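Local coordinates for substrate-binding protein (Synechococcus sp., PDB 6WPN) that probably binds a sugar, perhaps an oligosaccharide, in the periplasm and delivers it to a membrane transporter for uptake, at residues G102-L107 against G133-P138; E198-M203 against A226-L231; A220-F225 against Q411-A416. One frame throughout, in Å; residues are numbered along the deposited sequence.

Interaction 1: G102-L107 against G133-P138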
loop_
_atom_site.group_PDB
_atom_site.type_symbol
_atom_site.label_atom_id
_atom_site.label_comp_id
_atom_site.label_asym_id
_atom_site.label_seq_id
_atom_site.Cartn_x
_atom_site.Cartn_y
_atom_site.Cartn_z
ATOM N N GLY A 102 9.996 13.606 -16.966
ATOM C CA GLY A 102 10.463 14.934 -16.610
ATOM C C GLY A 102 9.432 15.833 -15.962
ATOM O O GLY A 102 9.548 17.059 -16.051
ATOM N N GLY A 103 8.435 15.262 -15.293
ATOM C CA GLY A 103 7.379 16.049 -14.687
ATOM C C GLY A 103 7.574 16.464 -13.245
ATOM O O GLY A 103 6.785 17.262 -12.733
ATOM N N LEU A 104 8.592 15.954 -12.563
ATOM C CA LEU A 104 8.807 16.269 -11.158
ATOM C C LEU A 104 10.077 17.087 -10.980
ATOM O O LEU A 104 11.092 16.833 -11.637
ATOM C CB LEU A 104 8.891 14.991 -10.322
ATOM C CG LEU A 104 7.628 14.132 -10.372
ATOM C CD1 LEU A 104 7.714 12.980 -9.380
ATOM C CD2 LEU A 104 6.394 14.989 -10.128
ATOM N N THR A 105 10.017 18.056 -10.072
ATOM C CA THR A 105 11.175 18.891 -9.796
ATOM C C THR A 105 12.229 18.081 -9.058
ATOM O O THR A 105 11.921 17.331 -8.129
ATOM C CB THR A 105 10.775 20.101 -8.951
ATOM O OG1 THR A 105 9.778 20.865 -9.639
ATOM C CG2 THR A 105 11.982 20.986 -8.670
ATOM N N ASP A 106 13.480 18.225 -9.482
ATOM C CA ASP A 106 14.589 17.704 -8.695
ATOM C C ASP A 106 14.744 18.579 -7.460
ATOM O O ASP A 106 15.205 19.722 -7.551
ATOM C CB ASP A 106 15.870 17.673 -9.521
ATOM C CG ASP A 106 16.973 16.868 -8.859
ATOM O OD1 ASP A 106 16.808 16.462 -7.688
ATOM O OD2 ASP A 106 18.006 16.630 -9.515
ATOM N N LEU A 107 14.342 18.047 -6.307
ATOM C CA LEU A 107 14.302 18.835 -5.082
ATOM C C LEU A 107 15.688 19.077 -4.497
ATOM O O LEU A 107 15.849 19.993 -3.683
ATOM C CB LEU A 107 13.408 18.136 -4.053
ATOM C CG LEU A 107 12.016 17.741 -4.558
ATOM C CD1 LEU A 107 11.260 16.962 -3.505
ATOM C CD2 LEU A 107 11.232 18.975 -4.977
ATOM N N GLY A 133 16.824 11.838 -10.078
ATOM C CA GLY A 133 17.188 12.653 -8.938
ATOM C C GLY A 133 16.219 12.457 -7.787
ATOM O O GLY A 133 15.457 11.486 -7.731
ATOM N N GLN A 134 16.252 13.399 -6.850
ATOM C CA GLN A 134 15.356 13.356 -5.697
ATOM C C GLN A 134 14.038 14.005 -6.098
ATOM O O GLN A 134 13.900 15.230 -6.068
ATOM C CB GLN A 134 15.984 14.040 -4.489
ATOM C CG GLN A 134 15.198 13.820 -3.203
ATOM C CD GLN A 134 15.466 12.459 -2.585
ATOM O OE1 GLN A 134 16.422 11.771 -2.951
ATOM N NE2 GLN A 134 14.609 12.054 -1.658
ATOM N N ILE A 135 13.060 13.177 -6.463
ATOM C CA ILE A 135 11.794 13.662 -7.003
ATOM C C ILE A 135 10.692 13.748 -5.958
ATOM O O ILE A 135 9.607 14.268 -6.265
ATOM C CB ILE A 135 11.310 12.758 -8.154
ATOM C CG1 ILE A 135 11.128 11.333 -7.622
ATOM C CG2 ILE A 135 12.291 12.798 -9.312
ATOM C CD1 ILE A 135 10.322 10.433 -8.509
ATOM N N ALA A 136 10.922 13.262 -4.742
ATOM C CA ALA A 136 9.851 13.257 -3.760
ATOM C C ALA A 136 10.431 13.251 -2.355
ATOM O O ALA A 136 11.559 12.801 -2.128
ATOM C CB ALA A 136 8.921 12.054 -3.953
ATOM N N ILE A 137 9.640 13.760 -1.425
ATOM C CA ILE A 137 9.958 13.734 -0.002
ATOM C C ILE A 137 9.091 12.663 0.647
ATOM O O ILE A 137 7.873 12.649 0.416
ATOM C CB ILE A 137 9.716 15.108 0.652
ATOM C CG1 ILE A 137 10.717 16.131 0.116
ATOM C CG2 ILE A 137 9.805 15.012 2.172
ATOM C CD1 ILE A 137 10.365 17.559 0.461
ATOM N N PRO A 138 9.659 11.756 1.436
ATOM C CA PRO A 138 8.834 10.728 2.077
ATOM C C PRO A 138 7.888 11.344 3.092
ATOM O O PRO A 138 8.247 12.268 3.825
ATOM C CB PRO A 138 9.859 9.808 2.756
ATOM C CG PRO A 138 11.160 10.137 2.119
ATOM C CD PRO A 138 11.089 11.575 1.721
#
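Gln134 O takes the backbone N-H of Leu107 in the shortest polar bond between the two segments, 2.9 Å from Leu107 N to Gln134 O, almost straight at 168° and arriving nearly along the C=O axis. The same residue is also held through its own N-H, by an acid: Gln134 N reaches Asp106 OD1 at 3.2 Å, a more bent bond that meets the oxygen from above the carboxylate plane. Asp106 puts its CG opposite the backbone N (chi1 -168°), which swings the carboxylate over to Gln134. OD1 is also gripped by the hydroxyl of Thr108, so two donors share it. Gly133 lies close by, its CA 4.0 Å from Asp106 OD1.

Beside the polar bonds the aliphatic groups take over. Leu104 CD1 lies against Ile135 CD1 at 3.7 Å and also reaches Ile135 CB, the two side chains meeting at a slant, while Ile135 continues onto Ala95 and Ala99 of helix 92-99. Leu107 CD1 touches Ile137 CG1 at 3.8 Å, the two side chains roughly perpendicular; the Leu107 side chain also packs on Val315 of helix 311-321. Two hydrogen bonds from Gln134, to the carboxylate of Asp106 and the backbone N-H of Leu107, imply that the loop after helix 92-99 is pinned by its backbone and by one carboxylate to the chain leading into strand 137-149, while buried leucine and isoleucine side chains pack alongside.

Interaction 2: E198-M203 against A226-L231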
loop_
_atom_site.group_PDB
_atom_site.type_symbol
_atom_site.label_atom_id
_atom_site.label_comp_id
_atom_site.label_asym_id
_atom_site.label_seq_id
_atom_site.Cartn_x
_atom_site.Cartn_y
_atom_site.Cartn_z
ATOM N N GLU A 198 2.042 -8.075 -5.292
ATOM C CA GLU A 198 3.042 -8.154 -4.234
ATOM C C GLU A 198 3.283 -9.597 -3.800
ATOM O O GLU A 198 4.417 -9.965 -3.467
ATOM C CB GLU A 198 2.620 -7.291 -3.046
ATOM C CG GLU A 198 2.648 -5.791 -3.331
ATOM C CD GLU A 198 1.812 -4.988 -2.348
ATOM O OE1 GLU A 198 1.106 -5.607 -1.526
ATOM O OE2 GLU A 198 1.873 -3.741 -2.389
ATOM N N SER A 199 2.236 -10.433 -3.803
ATOM C CA SER A 199 2.433 -11.839 -3.462
ATOM C C SER A 199 3.335 -12.526 -4.476
ATOM O O SER A 199 4.141 -13.393 -4.115
ATOM C CB SER A 199 1.097 -12.572 -3.376
ATOM O OG SER A 199 0.605 -12.871 -4.669
ATOM N N PHE A 200 3.208 -12.150 -5.754
ATOM C CA PHE A 200 4.123 -12.656 -6.771
ATOM C C PHE A 200 5.563 -12.361 -6.385
ATOM O O PHE A 200 6.425 -13.247 -6.423
ATOM C CB PHE A 200 3.792 -12.044 -8.139
ATOM C CG PHE A 200 2.640 -12.711 -8.852
ATOM C CD1 PHE A 200 1.334 -12.484 -8.463
ATOM C CD2 PHE A 200 2.869 -13.556 -9.922
ATOM C CE1 PHE A 200 0.277 -13.096 -9.113
ATOM C CE2 PHE A 200 1.812 -14.171 -10.577
ATOM C CZ PHE A 200 0.515 -13.936 -10.169
ATOM N N VAL A 201 5.839 -11.117 -5.990
ATOM C CA VAL A 201 7.195 -10.756 -5.594
ATOM C C VAL A 201 7.617 -11.539 -4.354
ATOM O O VAL A 201 8.766 -11.980 -4.247
ATOM C CB VAL A 201 7.304 -9.237 -5.373
ATOM C CG1 VAL A 201 8.727 -8.856 -4.994
ATOM C CG2 VAL A 201 6.852 -8.487 -6.616
ATOM N N GLN A 202 6.694 -11.732 -3.402
ATOM C CA GLN A 202 7.026 -12.499 -2.201
ATOM C C GLN A 202 7.245 -13.970 -2.516
ATOM O O GLN A 202 7.983 -14.654 -1.795
ATOM C CB GLN A 202 5.935 -12.354 -1.140
ATOM C CG GLN A 202 5.923 -11.012 -0.437
ATOM C CD GLN A 202 4.747 -10.860 0.510
ATOM O OE1 GLN A 202 3.637 -11.298 0.214
ATOM N NE2 GLN A 202 4.994 -10.255 1.666
HETATM N N MSE A 203 6.675 -14.405 -3.627
HETATM C CA MSE A 203 6.798 -15.811 -4.055
HETATM C C MSE A 203 8.055 -16.013 -4.902
HETATM O O MSE A 203 8.187 -17.067 -5.495
HETATM C CB MSE A 203 5.526 -16.246 -4.763
HETATM C CG MSE A 203 4.380 -16.317 -3.837
HETATM SE SE MSE A 203 2.817 -16.775 -4.813
HETATM C CE MSE A 203 3.155 -18.608 -5.212
ATOM N N ALA A 226 -0.150 -20.772 -11.036
ATOM C CA ALA A 226 -0.849 -21.995 -10.655
ATOM C C ALA A 226 -1.352 -21.919 -9.219
ATOM O O ALA A 226 -2.422 -22.450 -8.899
ATOM C CB ALA A 226 0.069 -23.202 -10.838
ATOM N N PHE A 227 -0.584 -21.273 -8.340
ATOM C CA PHE A 227 -0.994 -21.121 -6.950
ATOM C C PHE A 227 -2.371 -20.478 -6.854
ATOM O O PHE A 227 -3.290 -21.029 -6.236
ATOM C CB PHE A 227 0.051 -20.289 -6.198
ATOM C CG PHE A 227 -0.280 -20.031 -4.748
ATOM C CD1 PHE A 227 -0.962 -18.883 -4.373
ATOM C CD2 PHE A 227 0.116 -20.923 -3.760
ATOM C CE1 PHE A 227 -1.260 -18.633 -3.043
ATOM C CE2 PHE A 227 -0.172 -20.680 -2.425
ATOM C CZ PHE A 227 -0.863 -19.532 -2.064
ATOM N N TRP A 228 -2.537 -19.318 -7.491
ATOM C CA TRP A 228 -3.790 -18.582 -7.385
ATOM C C TRP A 228 -4.892 -19.227 -8.212
ATOM O O TRP A 228 -6.059 -19.230 -7.804
ATOM C CB TRP A 228 -3.563 -17.133 -7.800
ATOM C CG TRP A 228 -2.719 -16.417 -6.806
ATOM C CD1 TRP A 228 -1.424 -16.019 -6.958
ATOM C CD2 TRP A 228 -3.103 -16.036 -5.485
ATOM N NE1 TRP A 228 -0.979 -15.402 -5.811
ATOM C CE2 TRP A 228 -1.994 -15.400 -4.893
ATOM C CE3 TRP A 228 -4.282 -16.170 -4.742
ATOM C CZ2 TRP A 228 -2.032 -14.893 -3.599
ATOM C CZ3 TRP A 228 -4.315 -15.669 -3.459
ATOM C CH2 TRP A 228 -3.199 -15.038 -2.900
ATOM N N THR A 229 -4.547 -19.787 -9.373
ATOM C CA THR A 229 -5.545 -20.474 -10.182
ATOM C C THR A 229 -6.141 -21.652 -9.419
ATOM O O THR A 229 -7.366 -21.796 -9.332
ATOM C CB THR A 229 -4.919 -20.953 -11.491
ATOM O OG1 THR A 229 -4.436 -19.826 -12.231
ATOM C CG2 THR A 229 -5.949 -21.705 -12.330
ATOM N N ASP A 230 -5.281 -22.486 -8.830
ATOM C CA ASP A 230 -5.751 -23.678 -8.130
ATOM C C ASP A 230 -6.560 -23.318 -6.887
ATOM O O ASP A 230 -7.550 -23.986 -6.571
ATOM C CB ASP A 230 -4.560 -24.562 -7.754
ATOM C CG ASP A 230 -3.848 -25.134 -8.968
ATOM O OD1 ASP A 230 -4.481 -25.253 -10.041
ATOM O OD2 ASP A 230 -2.648 -25.471 -8.849
ATOM N N LEU A 231 -6.163 -22.269 -6.169
ATOM C CA LEU A 231 -6.941 -21.844 -5.009
ATOM C C LEU A 231 -8.365 -21.481 -5.416
ATOM O O LEU A 231 -9.335 -21.908 -4.781
ATOM C CB LEU A 231 -6.262 -20.662 -4.316
ATOM C CG LEU A 231 -5.071 -20.949 -3.399
ATOM C CD1 LEU A 231 -4.611 -19.669 -2.730
ATOM C CD2 LEU A 231 -5.417 -21.989 -2.360
#
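Two Met-aromatic contacts mark this packing between the C-terminal end of helix 195-202 and helix 219-233, a helix-helix contact in the solute-binding protein. Met203, present as selenomethionine, is the first residue past the helix. Its chain runs extended and then bends at chi3 (72°), which carries the methyl CE onto Phe227, 3.7 Å from Phe227 CB. The selenium lies 4.7 Å from the centroid of the Phe227 ring, 26° off its normal, and it also approaches the indole of Trp228 obliquely, Met203 SE being 4.2 Å from Trp228 NE1.

That indole N-H makes a weak hydrogen bond to the hydroxyl of Ser199, 3.2 Å from Trp228 NE1 to Ser199 OG, with the oxygen lying near the ring plane at its edge. The stronger partner of Ser199 OG is Leu196 O, in its own helix. Phe200 adds CE1 against Trp228 CD1 at 4.0 Å; the two rings are tilted by 23° but slid so far apart that they barely overlap. Within helix 219-233, Phe227 CD1 lies over one face of the indole.

Trp228 also meets Trp165 and touches Leu399 and Met403 of helix 388-403. Phe227 packs on Val168 and Pro169 of helix 168-179, so helix 219-233 is wedged here between helices 168-179, 195-202 and 388-403.

Interaction 3: A220-F225 against Q411-A416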
loop_
_atom_site.group_PDB
_atom_site.type_symbol
_atom_site.label_atom_id
_atom_site.label_comp_id
_atom_site.label_asym_id
_atom_site.label_seq_id
_atom_site.Cartn_x
_atom_site.Cartn_y
_atom_site.Cartn_z
ATOM N N ALA A 220 9.205 -19.629 -11.129
ATOM C CA ALA A 220 8.539 -18.910 -10.049
ATOM C C ALA A 220 7.206 -18.336 -10.508
ATOM O O ALA A 220 6.196 -18.454 -9.806
ATOM C CB ALA A 220 9.450 -17.802 -9.520
ATOM N N GLY A 221 7.186 -17.711 -11.688
ATOM C CA GLY A 221 5.953 -17.118 -12.182
ATOM C C GLY A 221 4.884 -18.145 -12.506
ATOM O O GLY A 221 3.710 -17.957 -12.171
ATOM N N ARG A 222 5.269 -19.241 -13.162
ATOM C CA ARG A 222 4.300 -20.294 -13.447
ATOM C C ARG A 222 3.778 -20.912 -12.158
ATOM O O ARG A 222 2.585 -21.221 -12.042
ATOM C CB ARG A 222 4.934 -21.362 -14.336
ATOM C CG ARG A 222 5.364 -20.852 -15.700
ATOM C CD ARG A 222 5.801 -21.986 -16.608
ATOM N NE ARG A 222 7.109 -22.524 -16.243
ATOM C CZ ARG A 222 8.270 -22.030 -16.668
ATOM N NH1 ARG A 222 8.294 -20.977 -17.473
ATOM N NH2 ARG A 222 9.409 -22.590 -16.285
ATOM N N LYS A 223 4.656 -21.082 -11.169
ATOM C CA LYS A 223 4.228 -21.596 -9.875
ATOM C C LYS A 223 3.263 -20.627 -9.202
ATOM O O LYS A 223 2.270 -21.047 -8.595
ATOM C CB LYS A 223 5.457 -21.871 -9.008
ATOM C CG LYS A 223 5.186 -22.429 -7.626
ATOM C CD LYS A 223 6.509 -22.706 -6.917
ATOM C CE LYS A 223 6.331 -22.950 -5.430
ATOM N NZ LYS A 223 7.646 -23.188 -4.760
ATOM N N ALA A 224 3.529 -19.324 -9.319
ATOM C CA ALA A 224 2.656 -18.324 -8.714
ATOM C C ALA A 224 1.301 -18.270 -9.409
ATOM O O ALA A 224 0.267 -18.125 -8.747
ATOM C CB ALA A 224 3.330 -16.954 -8.745
ATOM N N PHE A 225 1.288 -18.339 -10.744
ATOM C CA PHE A 225 0.022 -18.382 -11.474
ATOM C C PHE A 225 -0.796 -19.608 -11.090
ATOM O O PHE A 225 -2.006 -19.515 -10.856
ATOM C CB PHE A 225 0.272 -18.372 -12.986
ATOM C CG PHE A 225 0.209 -17.003 -13.609
ATOM C CD1 PHE A 225 1.273 -16.123 -13.506
ATOM C CD2 PHE A 225 -0.923 -16.597 -14.297
ATOM C CE1 PHE A 225 1.210 -14.863 -14.086
ATOM C CE2 PHE A 225 -0.994 -15.341 -14.870
ATOM C CZ PHE A 225 0.075 -14.474 -14.764
ATOM N N GLN A 411 -1.219 -21.010 -19.931
ATOM C CA GLN A 411 -1.766 -20.214 -21.020
ATOM C C GLN A 411 -1.891 -18.754 -20.602
ATOM O O GLN A 411 -1.618 -17.847 -21.392
ATOM C CB GLN A 411 -3.128 -20.776 -21.426
ATOM C CG GLN A 411 -3.645 -20.311 -22.767
ATOM C CD GLN A 411 -2.872 -20.922 -23.916
ATOM O OE1 GLN A 411 -2.239 -21.968 -23.762
ATOM N NE2 GLN A 411 -2.932 -20.281 -25.081
ATOM N N ALA A 412 -2.280 -18.510 -19.349
ATOM C CA ALA A 412 -2.335 -17.139 -18.848
ATOM C C ALA A 412 -0.948 -16.510 -18.811
ATOM O O ALA A 412 -0.772 -15.348 -19.196
ATOM C CB ALA A 412 -2.977 -17.112 -17.459
ATOM N N VAL A 413 0.048 -17.271 -18.348
ATOM C CA VAL A 413 1.422 -16.777 -18.286
ATOM C C VAL A 413 1.895 -16.347 -19.665
ATOM O O VAL A 413 2.459 -15.261 -19.837
ATOM C CB VAL A 413 2.348 -17.853 -17.692
ATOM C CG1 VAL A 413 3.786 -17.367 -17.681
ATOM C CG2 VAL A 413 1.888 -18.226 -16.294
ATOM N N LEU A 414 1.681 -17.199 -20.666
ATOM C CA LEU A 414 2.142 -16.875 -22.010
ATOM C C LEU A 414 1.423 -15.651 -22.556
ATOM O O LEU A 414 2.054 -14.759 -23.135
ATOM C CB LEU A 414 1.942 -18.068 -22.941
ATOM C CG LEU A 414 2.602 -17.822 -24.293
ATOM C CD1 LEU A 414 4.120 -17.849 -24.137
ATOM C CD2 LEU A 414 2.124 -18.808 -25.350
ATOM N N GLU A 415 0.102 -15.582 -22.370
ATOM C CA GLU A 415 -0.649 -14.430 -22.855
ATOM C C GLU A 415 -0.193 -13.154 -22.165
ATOM O O GLU A 415 -0.015 -12.118 -22.815
ATOM C CB GLU A 415 -2.148 -14.643 -22.635
ATOM C CG GLU A 415 -2.765 -15.779 -23.442
ATOM C CD GLU A 415 -2.978 -15.426 -24.898
ATOM O OE1 GLU A 415 -2.800 -14.242 -25.257
ATOM O OE2 GLU A 415 -3.320 -16.335 -25.687
ATOM N N ALA A 416 0.023 -13.213 -20.850
ATOM C CA ALA A 416 0.519 -12.039 -20.136
ATOM C C ALA A 416 1.907 -11.642 -20.622
ATOM O O ALA A 416 2.179 -10.457 -20.850
ATOM C CB ALA A 416 0.527 -12.303 -18.631
#
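Val413 CG2 sits over one face of the Phe225 ring, 3.7 Å from its centroid, in a CH-pi contact shifted toward the rim. The methyl is closest to Phe225 CG, at 3.4 Å, so it bears on the root of the ring more than on its far end. The valine torsion explains this: with CG1 opposite the backbone N (chi1 178°), CG2 stands opposite the carbonyl carbon and is presented to the phenylalanine. The other methyl, Val413 CG1, lies 4.3 Å from Arg222 CG, while CG2, facing Phe225, also comes near Arg222 CA. The Phe225 first torsion is displaced from the usual staggered value, at -95°, and the ring leans across toward helix 409-427. Gly221 O, one turn earlier, lies in the ring plane at the edge.

Further round the ring the alanines of helix 409-427 close in. Phe225 CE2 meets Ala412 CB at 3.7 Å, and Phe225 CZ comes within 4.5 Å of Ala416 CB. The three residues thus pack round the aromatic side chain, Val413 over a face and the alanines obliquely. The contact is wholly apolar across the two segments, and the polar end of Arg222 turns to Asn217.

The segment axes pass 9.9 Å apart, with their N-to-C directions at 124°. Phe225 also reaches Ile395 and Leu399 of helix 388-403 and meets Phe200 of helix 195-202, so its ring lies where helices 195-202, 219-233, 388-403 and 409-427 come together.

Interactions 2 and 3 are neighbours, their centres 10 Å apart, and share helix 219-233, whose residues 220-225 meet helix 409-427 and whose next residues, 226-231, meet 198-203. They touch directly: Phe200 CE2 lies 3.6 Å from Phe225 CD1, and Met203 CE lies 3.5 Å from Ala224 CA. In this way the C-terminal helix 409-427 is tied to the earlier part of the chain. Interaction 1 is a separate contact, its centre 34 Å from that of interaction 2 and 35 Å from that of interaction 3. It joins a loop to the chain leading into strand 137-149, whereas the other two lie between helices or, for Met203, the residue just after one.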